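Local coordinates for sister chromatid cohesion protein (Chaetomium thermophilum, PDB 5T8V) that probably acts as a cohesin loader on chromatin, the part present here being its C-terminal fragment built of helical HEAT repeats, at residues Ser1043-Asn1046 against Tyr1047-Ala1050. Numbering follows the deposited sequence.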
ATOM      1  N   SER A1043     -50.466 -29.474 -12.704  1.00 47.51           N
ATOM      2  CA  SER A1043     -51.929 -29.445 -12.715  1.00 49.45           C
ATOM      3  C   SER A1043     -52.395 -29.101 -11.307  1.00 48.51           C
ATOM      4  O   SER A1043     -52.936 -29.950 -10.589  1.00 47.60           O
ATOM      5  CB  SER A1043     -52.510 -30.779 -13.186  1.00 50.34           C
ATOM      6  OG  SER A1043     -52.168 -31.034 -14.538  1.00 50.79           O
ATOM      7  N   PRO A1044     -52.196 -27.852 -10.880  1.00 47.20           N
ATOM      8  CA  PRO A1044     -52.400 -27.518  -9.461  1.00 47.77           C
ATOM      9  C   PRO A1044     -53.793 -27.817  -8.938  1.00 49.43           C
ATOM     10  O   PRO A1044     -53.950 -27.990  -7.723  1.00 48.75           O
ATOM     11  CB  PRO A1044     -52.098 -26.013  -9.409  1.00 47.91           C
ATOM     12  CG  PRO A1044     -51.227 -25.758 -10.592  1.00 47.20           C
ATOM     13  CD  PRO A1044     -51.702 -26.698 -11.651  1.00 47.39           C
ATOM     14  N   ARG A1045     -54.812 -27.881  -9.796  1.00 60.32           N
ATOM     15  CA  ARG A1045     -56.162 -28.133  -9.304  1.00 62.83           C
ATOM     16  C   ARG A1045     -56.277 -29.481  -8.606  1.00 61.32           C
ATOM     17  O   ARG A1045     -57.202 -29.675  -7.808  1.00 62.40           O
ATOM     18  CB  ARG A1045     -57.169 -28.046 -10.450  1.00 66.71           C
ATOM     19  CG  ARG A1045     -57.412 -26.621 -10.936  1.00 70.48           C
ATOM     20  CD  ARG A1045     -58.884 -26.353 -11.210  1.00 74.99           C
ATOM     21  NE  ARG A1045     -59.715 -26.573 -10.027  1.00 78.57           N
ATOM     22  CZ  ARG A1045     -59.866 -25.701  -9.034  1.00 78.92           C
ATOM     23  NH1 ARG A1045     -59.238 -24.533  -9.059  1.00 78.31           N
ATOM     24  NH2 ARG A1045     -60.647 -26.001  -8.004  1.00 79.30           N
ATOM     25  N   ASN A1046     -55.362 -30.414  -8.876  1.00 46.84           N
ATOM     26  CA  ASN A1046     -55.374 -31.687  -8.169  1.00 45.69           C
ATOM     27  C   ASN A1046     -54.938 -31.544  -6.717  1.00 44.13           C
ATOM     28  O   ASN A1046     -55.303 -32.385  -5.891  1.00 44.19           O
ATOM     29  CB  ASN A1046     -54.473 -32.697  -8.882  1.00 44.90           C
ATOM     30  CG  ASN A1046     -55.113 -33.264 -10.135  1.00 46.82           C
ATOM     31  OD1 ASN A1046     -54.605 -33.087 -11.242  1.00 47.15           O
ATOM     32  ND2 ASN A1046     -56.236 -33.955  -9.965  1.00 48.14           N
ATOM     33  N   TYR A1047     -54.173 -30.499  -6.391  1.00 47.02           N
ATOM     34  CA  TYR A1047     -53.725 -30.295  -5.016  1.00 46.60           C
ATOM     35  C   TYR A1047     -54.894 -30.271  -4.039  1.00 48.75           C
ATOM     36  O   TYR A1047     -54.825 -30.872  -2.960  1.00 48.48           O
ATOM     37  CB  TYR A1047     -52.940 -28.987  -4.904  1.00 45.31           C
ATOM     38  CG  TYR A1047     -51.473 -29.070  -5.264  1.00 43.28           C
ATOM     39  CD1 TYR A1047     -50.595 -29.852  -4.523  1.00 41.63           C
ATOM     40  CD2 TYR A1047     -50.958 -28.337  -6.325  1.00 43.23           C
ATOM     41  CE1 TYR A1047     -49.252 -29.918  -4.842  1.00 40.10           C
ATOM     42  CE2 TYR A1047     -49.616 -28.396  -6.651  1.00 41.90           C
ATOM     43  CZ  TYR A1047     -48.768 -29.186  -5.906  1.00 40.41           C
ATOM     44  OH  TYR A1047     -47.432 -29.244  -6.230  1.00 39.28           O
ATOM     45  N   VAL A1048     -55.976 -29.575  -4.395  1.00 45.31           N
ATOM     46  CA  VAL A1048     -57.076 -29.324  -3.466  1.00 47.00           C
ATOM     47  C   VAL A1048     -58.123 -30.426  -3.557  1.00 48.41           C
ATOM     48  O   VAL A1048     -59.300 -30.202  -3.250  1.00 50.53           O
ATOM     49  CB  VAL A1048     -57.718 -27.947  -3.725  1.00 48.67           C
ATOM     50  CG1 VAL A1048     -56.710 -26.841  -3.488  1.00 47.44           C
ATOM     51  CG2 VAL A1048     -58.284 -27.867  -5.141  1.00 50.05           C
ATOM     52  N   ALA A1049     -57.709 -31.619  -3.972  1.00 47.43           N
ATOM     53  CA  ALA A1049     -58.596 -32.772  -4.001  1.00 48.69           C
ATOM     54  C   ALA A1049     -58.451 -33.566  -2.711  1.00 48.22           C
ATOM     55  O   ALA A1049     -57.337 -33.794  -2.230  1.00 46.35           O
ATOM     56  CB  ALA A1049     -58.288 -33.663  -5.204  1.00 48.18           C
ATOM     57  N   ALA A1050     -59.588 -33.984  -2.148  1.00 75.39           N
ATOM     58  CA  ALA A1050     -59.562 -34.803  -0.941  1.00 77.94           C
ATOM     59  C   ALA A1050     -58.666 -36.021  -1.110  1.00 76.47           C
ATOM     60  O   ALA A1050     -58.142 -36.552  -0.125  1.00 75.68           O
ATOM     61  CB  ALA A1050     -60.981 -35.240  -0.576  1.00 80.32           C
TER
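Tyr1047 folds back against Pro1044, its backbone N giving a hydrogen bond to Pro1044 O (2.8 Å). With CG anti to its own carbonyl carbon (chi1 -84°), the ring swings back along the chain: CD2 comes to 4.0 Å from Pro1044 CB, and Pro1044 O lies at the ring edge, near its plane. Beyond these segments the Tyr1047 ring meets Phe1078, and OH is hydrogen-bonded to Ser1074 OG, so the phenol ties the loop to helix 1065-1086. A leucine in place of Tyr1047 would probably leave Ser1074 OG without this partner and Phe1078 without its aromatic neighbour. Val1048 follows with CG2 set between its backbone N and carbonyl carbon, 3.4 Å from Arg1045 O; the same methyl lies obliquely to the Arg1045 guanidinium, 4.2 Å from NH2. Both side chains also touch Val1117 of helix 1115-1133. Ala1049 N then bonds to Asn1046 O at 3.2 Å, and Ala1049 CB lies beside that same oxygen. Asn1046 to Ala1049 thus forms a type I beta turn, within the short loop that links helices 1026-1042 and 1050-1062 in this HEAT-repeat protein.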